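PDB 6HVG: alternansucrase, which is a large multidomain protein of glycoside hydrolase family 70, with a TIM-barrel-type core, cell-wall- and choline-binding-type repeats and a bound calcium ion. Local coordinates for residues 514-522 / 1253-1262; 527-537 / 573-581. All coordinates share one frame; numbering follows the deposited sequence.

In the fold
The modelled chain begins with small strands of the choline-binding-type repeats, then enters the family 70 region, where 514-522 follows helix 499-511. Next comes 527-537, which contact 2 joins to 573-581, closing a connection of 35 residues without helix or strand. Contact 1 closes only when the chain returns at 1253-1262, with 730 residues between the two segments, so contact 2 is nested inside that loop. The two meet: the backbone N of Ile1253 probably bonds to Gly533 O, 2.8 Å away. Strands 534-537, 580-582 and 1248-1252 belong to one antiparallel sheet; contact 2 ties it to the calcium site, and contact 1 joins the loop leaving it to the loop after helix 499-511.

Contact 1. Residues 514-522 / 1253-1262; sequences NWNKQTEDE and ILHRGAYYVL
Ile1253 rests against Glu520 and Glu522: its CB faces Glu520 OE1, and its CD1 reaches the CA of Glu522. Two residues on, the backbone N of His1255 donates to Glu520 OE1 at 2.9 Å, meeting the syn lone pair. The imidazole lies beside Lys517, whose extended chain runs in the same direction and puts CD 4.0 Å from the centroid of the His1255 ring, over one face. At the ring edge a water links His1255 NE2 to Glu522 OE2. The backbone N atoms of Arg1256 and Gly1257 both reach Glu520 OE2, at 2.8 and 3.0 Å, from one face of the carboxylate and well above its plane. With the hydroxyl of Tyr1192 also on OE2, four hydrogen bonds hold the carboxylate, which would probably favour its anionic form. The Arg1256 side chain turns away to Val1193 and Asn1195 on strand 1190-1197.

Gly1257 lies flat against the 514-516 backbone, its CA 4.0 Å from that of Trp515. Ala1258 N then donates almost straight to Thr519 OG1 (3.0 Å, 167°), while the same hydroxyl bonds to Ala513 O. Thr519 OG1 faces the loop because it stands between its own N and carbonyl carbon (chi1 51°). Tyr1259 N donates to Asn514 O at 3.1 Å, in the carbonyl plane; the carbonyl O of Tyr1259 receives a weak, bent bond from Trp515 NE1, at the indole edge. Beyond it, the indole packs on Tyr1260 and Leu1262. The left- and right-handed helical backbone angles of His1255 and Arg1256, with three successive N-H groups converging on one carboxylate, are consistent with an anion-binding nest, here joining two loops of the family 70 region that are far apart in sequence.

Contact 2. Residues 527-537 / 573-581; sequences LQWLQGGFLAY and GSEFLLAND. With CA (calcium ion), chain C.
Leu527, Leu530 and Phe534 pack on Phe576, Leu577 and Leu578 in a buried, largely apolar contact between the short, weakly bonded helix about 528-531 with strand 534-537 and the loop that runs into strand 580-582. At the helix, the side chains of Leu530 and Leu578 cross at about a right angle, Leu530 CD1 3.6 Å from Leu578 CD2. Leu577, with CG anti to the backbone N (chi1 174°), swings its CD1 back to within 3.9 Å of both Leu527 CD1 and Leu530 CD1. Leu527 CD1 also touches Ser574 CB and Phe576 O.

The Phe534 ring is held on one face and along one edge. Phe576 CB stands 3.4 Å from the centroid of the Phe534 ring, close to its normal, in a CH-pi contact, and Leu577 O lies in the ring plane at the edge, 3.4 Å from Phe534 CZ. The two phenyl groups slide past each other in opposite directions, their planes 32° apart, and Phe576 CZ goes on to Ala536 CB. One polar bond crosses the contact: Ala579 N donates to Gln531 OE1 at 2.9 Å in a virtually straight line (178°), on a lone pair of the amide oxygen. Gln531 NE2 bonds to Met1099 O, so the amide is fixed at both ends.

Behind this packing the same loop wraps the calcium ion. The backbone O of Glu575 binds the calcium ion at 2.2 Å, and its OE2 also binds, the chain bending at chi2 to bring the carboxylate back, while Asp581 OD1 comes from strand 580-582. A water, Asn625 O and Asp1159 OD1 complete the six ligands. Asp581 OD2 is in turn anchored by Asn1249 of the adjacent strand 1248-1252. The leucine and phenylalanine cluster thus backs a calcium site built by this loop and strand 580-582 together with Asn625 and Asp1159, beside the six-stranded antiparallel sheet that holds strands 534-537 and 580-582.

Contact 1. Residues 514-522 / 1253-1262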
loop_
_atom_site.group_PDB
_atom_site.type_symbol
_atom_site.label_atom_id
_atom_site.label_comp_id
_atom_site.label_asym_id
_atom_site.label_seq_id
_atom_site.Cartn_x
_atom_site.Cartn_y
_atom_site.Cartn_z
ATOM N N ASN A 514 -14.285 -5.866 20.014
ATOM C CA ASN A 514 -13.428 -7.018 20.278
ATOM C C ASN A 514 -13.554 -8.112 19.222
ATOM O O ASN A 514 -12.708 -8.979 19.136
ATOM C CB ASN A 514 -13.739 -7.588 21.654
ATOM C CG ASN A 514 -12.999 -6.890 22.763
ATOM O OD1 ASN A 514 -12.041 -6.189 22.538
ATOM N ND2 ASN A 514 -13.429 -7.115 23.981
ATOM N N TRP A 515 -14.637 -8.078 18.450
ATOM C CA TRP A 515 -14.902 -9.065 17.419
ATOM C C TRP A 515 -14.861 -8.505 15.997
ATOM O O TRP A 515 -15.458 -9.083 15.060
ATOM C CB TRP A 515 -16.263 -9.720 17.698
ATOM C CG TRP A 515 -16.317 -10.396 19.040
ATOM C CD1 TRP A 515 -15.257 -10.903 19.748
ATOM C CD2 TRP A 515 -17.473 -10.639 19.837
ATOM N NE1 TRP A 515 -15.688 -11.444 20.920
ATOM C CE2 TRP A 515 -17.047 -11.310 20.995
ATOM C CE3 TRP A 515 -18.833 -10.365 19.682
ATOM C CZ2 TRP A 515 -17.914 -11.701 21.985
ATOM C CZ3 TRP A 515 -19.710 -10.773 20.687
ATOM C CH2 TRP A 515 -19.237 -11.424 21.817
ATOM N N ASN A 516 -14.161 -7.383 15.825
ATOM C CA ASN A 516 -13.962 -6.822 14.491
ATOM C C ASN A 516 -12.605 -6.114 14.360
ATOM O O ASN A 516 -11.772 -6.191 15.264
ATOM C CB ASN A 516 -15.190 -5.991 14.066
ATOM C CG ASN A 516 -15.381 -4.743 14.881
ATOM O OD1 ASN A 516 -14.438 -4.171 15.433
ATOM N ND2 ASN A 516 -16.618 -4.278 14.938
ATOM N N LYS A 517 -12.373 -5.441 13.246
ATOM C CA LYS A 517 -11.065 -4.849 12.955
ATOM C C LYS A 517 -10.671 -3.650 13.815
ATOM O O LYS A 517 -9.506 -3.226 13.803
ATOM C CB LYS A 517 -10.996 -4.415 11.480
ATOM C CG LYS A 517 -11.656 -3.069 11.176
ATOM C CD LYS A 517 -11.627 -2.754 9.688
ATOM C CE LYS A 517 -12.267 -1.407 9.394
ATOM N NZ LYS A 517 -12.737 -1.340 7.978
ATOM N N GLN A 518 -11.625 -3.087 14.545
ATOM C CA GLN A 518 -11.351 -1.955 15.433
ATOM C C GLN A 518 -10.298 -2.290 16.489
ATOM O O GLN A 518 -9.513 -1.433 16.901
ATOM C CB GLN A 518 -12.636 -1.494 16.090
ATOM C CG GLN A 518 -13.649 -0.952 15.098
ATOM C CD GLN A 518 -14.885 -0.383 15.752
ATOM O OE1 GLN A 518 -15.066 -0.449 16.977
ATOM N NE2 GLN A 518 -15.769 0.152 14.923
ATOM N N THR A 519 -10.257 -3.554 16.890
ATOM C CA THR A 519 -9.221 -4.030 17.794
ATOM C C THR A 519 -8.035 -4.641 17.073
ATOM O O THR A 519 -7.207 -5.265 17.706
ATOM C CB THR A 519 -9.808 -5.046 18.791
ATOM O OG1 THR A 519 -10.531 -6.072 18.093
ATOM C CG2 THR A 519 -10.731 -4.326 19.747
ATOM N N GLU A 520 -7.978 -4.482 15.751
ATOM C CA GLU A 520 -6.868 -5.010 14.948
ATOM C C GLU A 520 -5.898 -3.920 14.469
ATOM O O GLU A 520 -4.914 -4.225 13.817
ATOM C CB GLU A 520 -7.389 -5.825 13.754
ATOM C CG GLU A 520 -8.092 -7.101 14.169
ATOM C CD GLU A 520 -8.510 -7.958 13.009
ATOM O OE1 GLU A 520 -8.435 -7.486 11.876
ATOM O OE2 GLU A 520 -8.945 -9.105 13.233
ATOM N N ASP A 521 -6.193 -2.660 14.795
ATOM C CA ASP A 521 -5.319 -1.541 14.484
ATOM C C ASP A 521 -4.960 -1.453 12.999
ATOM O O ASP A 521 -3.791 -1.386 12.644
ATOM C CB ASP A 521 -4.060 -1.633 15.346
ATOM C CG ASP A 521 -4.342 -1.396 16.828
ATOM O OD1 ASP A 521 -5.426 -0.881 17.172
ATOM O OD2 ASP A 521 -3.461 -1.727 17.656
ATOM N N GLU A 522 -5.975 -1.482 12.142
ATOM C CA GLU A 522 -5.794 -1.263 10.721
ATOM C C GLU A 522 -4.868 -0.074 10.497
ATOM O O GLU A 522 -5.044 0.972 11.096
ATOM C CB GLU A 522 -7.142 -1.021 10.028
ATOM C CG GLU A 522 -7.110 -1.232 8.513
ATOM C CD GLU A 522 -8.459 -1.053 7.842
ATOM O OE1 GLU A 522 -9.167 -0.074 8.169
ATOM O OE2 GLU A 522 -8.837 -1.905 7.011
ATOM N N ILE A 1253 -4.459 -8.942 8.304
ATOM C CA ILE A 1253 -5.504 -8.943 9.305
ATOM C C ILE A 1253 -6.842 -9.379 8.701
ATOM O O ILE A 1253 -7.205 -8.937 7.618
ATOM C CB ILE A 1253 -5.655 -7.576 10.001
ATOM C CG1 ILE A 1253 -5.979 -6.466 9.012
ATOM C CG2 ILE A 1253 -4.420 -7.251 10.800
ATOM C CD1 ILE A 1253 -6.161 -5.109 9.653
ATOM N N LEU A 1254 -7.556 -10.251 9.412
ATOM C CA LEU A 1254 -8.779 -10.864 8.896
ATOM C C LEU A 1254 -10.077 -10.270 9.424
ATOM O O LEU A 1254 -11.152 -10.820 9.153
ATOM C CB LEU A 1254 -8.768 -12.377 9.174
ATOM C CG LEU A 1254 -7.593 -13.154 8.568
ATOM C CD1 LEU A 1254 -7.808 -14.644 8.700
ATOM C CD2 LEU A 1254 -7.399 -12.828 7.106
ATOM N N HIS A 1255 -9.981 -9.156 10.156
ATOM C CA HIS A 1255 -11.164 -8.401 10.623
ATOM C C HIS A 1255 -12.056 -9.181 11.613
ATOM O O HIS A 1255 -13.277 -8.997 11.669
ATOM C CB HIS A 1255 -12.011 -7.932 9.424
ATOM C CG HIS A 1255 -11.303 -6.987 8.513
ATOM N ND1 HIS A 1255 -11.955 -6.297 7.515
ATOM C CD2 HIS A 1255 -10.009 -6.602 8.461
ATOM C CE1 HIS A 1255 -11.085 -5.538 6.874
ATOM N NE2 HIS A 1255 -9.900 -5.698 7.434
ATOM N N ARG A 1256 -11.439 -10.055 12.380
ATOM C CA ARG A 1256 -12.185 -10.940 13.258
ATOM C C ARG A 1256 -12.200 -10.466 14.715
ATOM O O ARG A 1256 -13.162 -10.749 15.443
ATOM C CB ARG A 1256 -11.631 -12.360 13.157
ATOM C CG ARG A 1256 -12.180 -13.053 11.935
ATOM C CD ARG A 1256 -11.510 -14.373 11.638
ATOM N NE ARG A 1256 -12.121 -14.961 10.454
ATOM C CZ ARG A 1256 -11.634 -15.990 9.772
ATOM N NH1 ARG A 1256 -10.507 -16.570 10.139
ATOM N NH2 ARG A 1256 -12.281 -16.448 8.712
ATOM N N GLY A 1257 -11.134 -9.778 15.123
ATOM C CA GLY A 1257 -11.080 -9.150 16.419
ATOM C C GLY A 1257 -9.983 -9.721 17.295
ATOM O O GLY A 1257 -9.546 -10.864 17.104
ATOM N N ALA A 1258 -9.537 -8.918 18.257
ATOM C CA ALA A 1258 -8.510 -9.351 19.182
ATOM C C ALA A 1258 -8.993 -10.477 20.096
ATOM O O ALA A 1258 -8.193 -11.306 20.545
ATOM C CB ALA A 1258 -8.043 -8.178 20.019
ATOM N N TYR A 1259 -10.299 -10.504 20.392
ATOM C CA TYR A 1259 -10.846 -11.514 21.326
ATOM C C TYR A 1259 -12.066 -12.227 20.760
ATOM O O TYR A 1259 -13.056 -12.415 21.446
ATOM C CB TYR A 1259 -11.144 -10.874 22.683
ATOM C CG TYR A 1259 -9.907 -10.280 23.315
ATOM C CD1 TYR A 1259 -8.931 -11.106 23.846
ATOM C CD2 TYR A 1259 -9.702 -8.893 23.361
ATOM C CE1 TYR A 1259 -7.785 -10.583 24.409
ATOM C CE2 TYR A 1259 -8.556 -8.354 23.932
ATOM C CZ TYR A 1259 -7.601 -9.206 24.454
ATOM O OH TYR A 1259 -6.447 -8.690 25.017
ATOM N N TYR A 1260 -11.985 -12.613 19.490
ATOM C CA TYR A 1260 -12.969 -13.483 18.852
ATOM C C TYR A 1260 -12.823 -14.901 19.413
ATOM O O TYR A 1260 -13.794 -15.647 19.453
ATOM C CB TYR A 1260 -12.740 -13.465 17.340
ATOM C CG TYR A 1260 -13.674 -14.307 16.505
ATOM C CD1 TYR A 1260 -15.004 -13.977 16.389
ATOM C CD2 TYR A 1260 -13.210 -15.405 15.797
ATOM C CE1 TYR A 1260 -15.847 -14.726 15.614
ATOM C CE2 TYR A 1260 -14.052 -16.171 15.021
ATOM C CZ TYR A 1260 -15.364 -15.833 14.935
ATOM O OH TYR A 1260 -16.214 -16.600 14.161
ATOM N N VAL A 1261 -11.605 -15.256 19.826
ATOM C CA VAL A 1261 -11.358 -16.480 20.581
ATOM C C VAL A 1261 -11.661 -16.171 22.043
ATOM O O VAL A 1261 -11.036 -15.294 22.632
ATOM C CB VAL A 1261 -9.901 -16.949 20.473
ATOM C CG1 VAL A 1261 -9.690 -18.238 21.269
ATOM C CG2 VAL A 1261 -9.495 -17.166 19.019
ATOM N N LEU A 1262 -12.623 -16.887 22.623
ATOM C CA LEU A 1262 -13.230 -16.484 23.890
ATOM C C LEU A 1262 -12.398 -16.798 25.114
ATOM O O LEU A 1262 -11.756 -17.836 25.205
ATOM C CB LEU A 1262 -14.601 -17.114 24.036
ATOM C CG LEU A 1262 -15.595 -16.676 22.965
ATOM C CD1 LEU A 1262 -16.882 -17.480 23.023
ATOM C CD2 LEU A 1262 -15.881 -15.203 23.126
HETATM O O HOH W 1 -7.667 -4.396 6.518
#

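Contact 2. Residues 527-537 / 573-581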
loop_
_atom_site.group_PDB
_atom_site.type_symbol
_atom_site.label_atom_id
_atom_site.label_comp_id
_atom_site.label_asym_id
_atom_site.label_seq_id
_atom_site.Cartn_x
_atom_site.Cartn_y
_atom_site.Cartn_z
ATOM N N LEU A 527 3.936 -1.349 3.119
ATOM C CA LEU A 527 3.233 -2.430 2.431
ATOM C C LEU A 527 1.902 -2.776 3.072
ATOM O O LEU A 527 1.081 -3.491 2.485
ATOM C CB LEU A 527 4.092 -3.665 2.381
ATOM C CG LEU A 527 5.414 -3.549 1.610
ATOM C CD1 LEU A 527 6.085 -4.916 1.653
ATOM C CD2 LEU A 527 5.232 -3.096 0.175
ATOM N N GLN A 528 1.662 -2.234 4.261
ATOM C CA GLN A 528 0.361 -2.347 4.891
ATOM C C GLN A 528 -0.708 -1.699 4.035
ATOM O O GLN A 528 -1.889 -2.041 4.126
ATOM C CB GLN A 528 0.381 -1.721 6.269
ATOM C CG GLN A 528 1.286 -2.444 7.252
ATOM C CD GLN A 528 1.246 -1.853 8.630
ATOM O OE1 GLN A 528 0.959 -2.524 9.593
ATOM N NE2 GLN A 528 1.490 -0.584 8.720
ATOM N N TRP A 529 -0.281 -0.781 3.185
ATOM C CA TRP A 529 -1.152 -0.120 2.226
ATOM C C TRP A 529 -2.011 -1.087 1.414
ATOM O O TRP A 529 -3.118 -0.733 1.024
ATOM C CB TRP A 529 -0.293 0.724 1.271
ATOM C CG TRP A 529 -1.025 1.369 0.164
ATOM C CD1 TRP A 529 -1.096 0.946 -1.138
ATOM C CD2 TRP A 529 -1.779 2.577 0.237
ATOM N NE1 TRP A 529 -1.869 1.820 -1.880
ATOM C CE2 TRP A 529 -2.300 2.830 -1.060
ATOM C CE3 TRP A 529 -2.083 3.459 1.273
ATOM C CZ2 TRP A 529 -3.108 3.940 -1.343
ATOM C CZ3 TRP A 529 -2.895 4.562 0.994
ATOM C CH2 TRP A 529 -3.399 4.791 -0.304
ATOM N N LEU A 530 -1.503 -2.298 1.168
ATOM C CA LEU A 530 -2.173 -3.223 0.271
ATOM C C LEU A 530 -3.420 -3.831 0.890
ATOM O O LEU A 530 -4.476 -3.830 0.266
ATOM C CB LEU A 530 -1.218 -4.324 -0.169
ATOM C CG LEU A 530 0.093 -3.921 -0.843
ATOM C CD1 LEU A 530 0.810 -5.178 -1.302
ATOM C CD2 LEU A 530 -0.147 -3.022 -2.039
ATOM N N GLN A 531 -3.293 -4.340 2.117
ATOM C CA GLN A 531 -4.393 -5.045 2.776
ATOM C C GLN A 531 -4.790 -4.599 4.189
ATOM O O GLN A 531 -5.705 -5.181 4.786
ATOM C CB GLN A 531 -4.070 -6.531 2.773
ATOM C CG GLN A 531 -4.346 -7.187 1.440
ATOM C CD GLN A 531 -4.093 -8.657 1.488
ATOM O OE1 GLN A 531 -3.052 -9.088 1.947
ATOM N NE2 GLN A 531 -5.044 -9.438 1.016
ATOM N N GLY A 532 -4.123 -3.590 4.728
ATOM C CA GLY A 532 -4.552 -3.005 5.974
ATOM C C GLY A 532 -3.809 -3.409 7.234
ATOM O O GLY A 532 -4.097 -2.871 8.295
ATOM N N GLY A 533 -2.863 -4.343 7.137
ATOM C CA GLY A 533 -2.005 -4.671 8.290
ATOM C C GLY A 533 -1.726 -6.154 8.446
ATOM O O GLY A 533 -2.440 -6.980 7.907
ATOM N N PHE A 534 -0.692 -6.491 9.203
ATOM C CA PHE A 534 -0.258 -7.874 9.334
ATOM C C PHE A 534 -0.215 -8.378 10.762
ATOM O O PHE A 534 0.033 -7.603 11.698
ATOM C CB PHE A 534 1.151 -8.035 8.786
ATOM C CG PHE A 534 1.322 -7.541 7.396
ATOM C CD1 PHE A 534 0.784 -8.232 6.324
ATOM C CD2 PHE A 534 2.033 -6.401 7.157
ATOM C CE1 PHE A 534 0.935 -7.773 5.039
ATOM C CE2 PHE A 534 2.207 -5.947 5.868
ATOM C CZ PHE A 534 1.663 -6.640 4.811
ATOM N N LEU A 535 -0.371 -9.699 10.883
ATOM C CA LEU A 535 -0.213 -10.436 12.118
ATOM C C LEU A 535 0.918 -11.442 11.963
ATOM O O LEU A 535 0.932 -12.198 11.010
ATOM C CB LEU A 535 -1.473 -11.215 12.427
ATOM C CG LEU A 535 -2.732 -10.396 12.685
ATOM C CD1 LEU A 535 -3.924 -11.323 12.899
ATOM C CD2 LEU A 535 -2.521 -9.503 13.881
ATOM N N ALA A 536 1.877 -11.440 12.889
ATOM C CA ALA A 536 2.932 -12.439 12.873
ATOM C C ALA A 536 2.557 -13.570 13.831
ATOM O O ALA A 536 2.241 -13.321 14.986
ATOM C CB ALA A 536 4.251 -11.828 13.275
ATOM N N TYR A 537 2.601 -14.808 13.354
ATOM C CA TYR A 537 2.314 -15.950 14.187
ATOM C C TYR A 537 3.491 -16.250 15.108
ATOM O O TYR A 537 4.651 -16.048 14.740
ATOM C CB TYR A 537 2.005 -17.195 13.356
ATOM C CG TYR A 537 0.833 -17.084 12.404
ATOM C CD1 TYR A 537 -0.173 -16.173 12.590
ATOM C CD2 TYR A 537 0.738 -17.927 11.301
ATOM C CE1 TYR A 537 -1.228 -16.064 11.681
ATOM C CE2 TYR A 537 -0.327 -17.843 10.417
ATOM C CZ TYR A 537 -1.301 -16.904 10.618
ATOM O OH TYR A 537 -2.331 -16.803 9.744
ATOM N N GLY A 573 14.355 -7.111 6.186
ATOM C CA GLY A 573 13.439 -7.241 5.072
ATOM C C GLY A 573 11.989 -7.121 5.470
ATOM O O GLY A 573 11.609 -7.512 6.577
ATOM N N SER A 574 11.178 -6.588 4.563
ATOM C CA SER A 574 9.746 -6.542 4.734
ATOM C C SER A 574 9.208 -7.907 4.347
ATOM O O SER A 574 8.876 -8.125 3.197
ATOM C CB SER A 574 9.158 -5.461 3.830
ATOM O OG SER A 574 9.900 -4.251 3.963
ATOM N N GLU A 575 9.142 -8.813 5.320
ATOM C CA GLU A 575 8.755 -10.191 5.106
ATOM C C GLU A 575 7.303 -10.306 4.727
ATOM O O GLU A 575 6.916 -11.218 3.985
ATOM C CB GLU A 575 9.010 -10.996 6.380
ATOM C CG GLU A 575 8.771 -12.512 6.282
ATOM C CD GLU A 575 9.633 -13.226 5.258
ATOM O OE1 GLU A 575 10.859 -13.393 5.513
ATOM O OE2 GLU A 575 9.058 -13.622 4.209
ATOM N N PHE A 576 6.495 -9.377 5.212
ATOM C CA PHE A 576 5.055 -9.451 4.977
ATOM C C PHE A 576 4.657 -8.557 3.848
ATOM O O PHE A 576 5.014 -7.394 3.839
ATOM C CB PHE A 576 4.297 -9.063 6.238
ATOM C CG PHE A 576 4.544 -9.991 7.378
ATOM C CD1 PHE A 576 3.797 -11.129 7.528
ATOM C CD2 PHE A 576 5.568 -9.749 8.247
ATOM C CE1 PHE A 576 4.046 -12.011 8.563
ATOM C CE2 PHE A 576 5.825 -10.604 9.284
ATOM C CZ PHE A 576 5.064 -11.744 9.444
ATOM N N LEU A 577 3.935 -9.133 2.894
ATOM C CA LEU A 577 3.562 -8.448 1.686
ATOM C C LEU A 577 2.082 -8.616 1.481
ATOM O O LEU A 577 1.325 -7.650 1.593
ATOM C CB LEU A 577 4.377 -9.011 0.501
ATOM C CG LEU A 577 4.052 -8.536 -0.924
ATOM C CD1 LEU A 577 4.220 -7.031 -1.068
ATOM C CD2 LEU A 577 4.977 -9.267 -1.875
ATOM N N LEU A 578 1.651 -9.838 1.177
ATOM C CA LEU A 578 0.235 -10.103 0.881
ATOM C C LEU A 578 -0.165 -11.442 1.414
ATOM O O LEU A 578 0.645 -12.373 1.481
ATOM C CB LEU A 578 -0.033 -10.077 -0.634
ATOM C CG LEU A 578 -0.032 -8.702 -1.322
ATOM C CD1 LEU A 578 0.270 -8.802 -2.810
ATOM C CD2 LEU A 578 -1.372 -8.008 -1.156
ATOM N N ALA A 579 -1.438 -11.539 1.765
ATOM C CA ALA A 579 -2.105 -12.797 2.081
ATOM C C ALA A 579 -1.402 -13.577 3.175
ATOM O O ALA A 579 -1.005 -12.989 4.199
ATOM C CB ALA A 579 -2.310 -13.647 0.830
ATOM N N ASN A 580 -1.299 -14.898 3.011
ATOM C CA ASN A 580 -0.643 -15.727 3.993
ATOM C C ASN A 580 0.807 -15.830 3.652
ATOM O O ASN A 580 1.148 -16.404 2.638
ATOM C CB ASN A 580 -1.233 -17.120 3.996
ATOM C CG ASN A 580 -2.656 -17.144 4.486
ATOM O OD1 ASN A 580 -2.913 -17.123 5.701
ATOM N ND2 ASN A 580 -3.575 -17.187 3.570
ATOM N N ASP A 581 1.672 -15.278 4.492
ATOM C CA ASP A 581 3.100 -15.244 4.195
ATOM C C ASP A 581 3.726 -16.596 4.573
ATOM O O ASP A 581 3.675 -17.013 5.710
ATOM C CB ASP A 581 3.763 -14.077 4.930
ATOM C CG ASP A 581 5.186 -13.924 4.605
ATOM O OD1 ASP A 581 5.523 -13.347 3.549
ATOM O OD2 ASP A 581 6.004 -14.343 5.456
HETATM CA CA CA C . 7.361 -13.173 3.125
HETATM O O HOH W 2 7.393 -15.436 2.420
#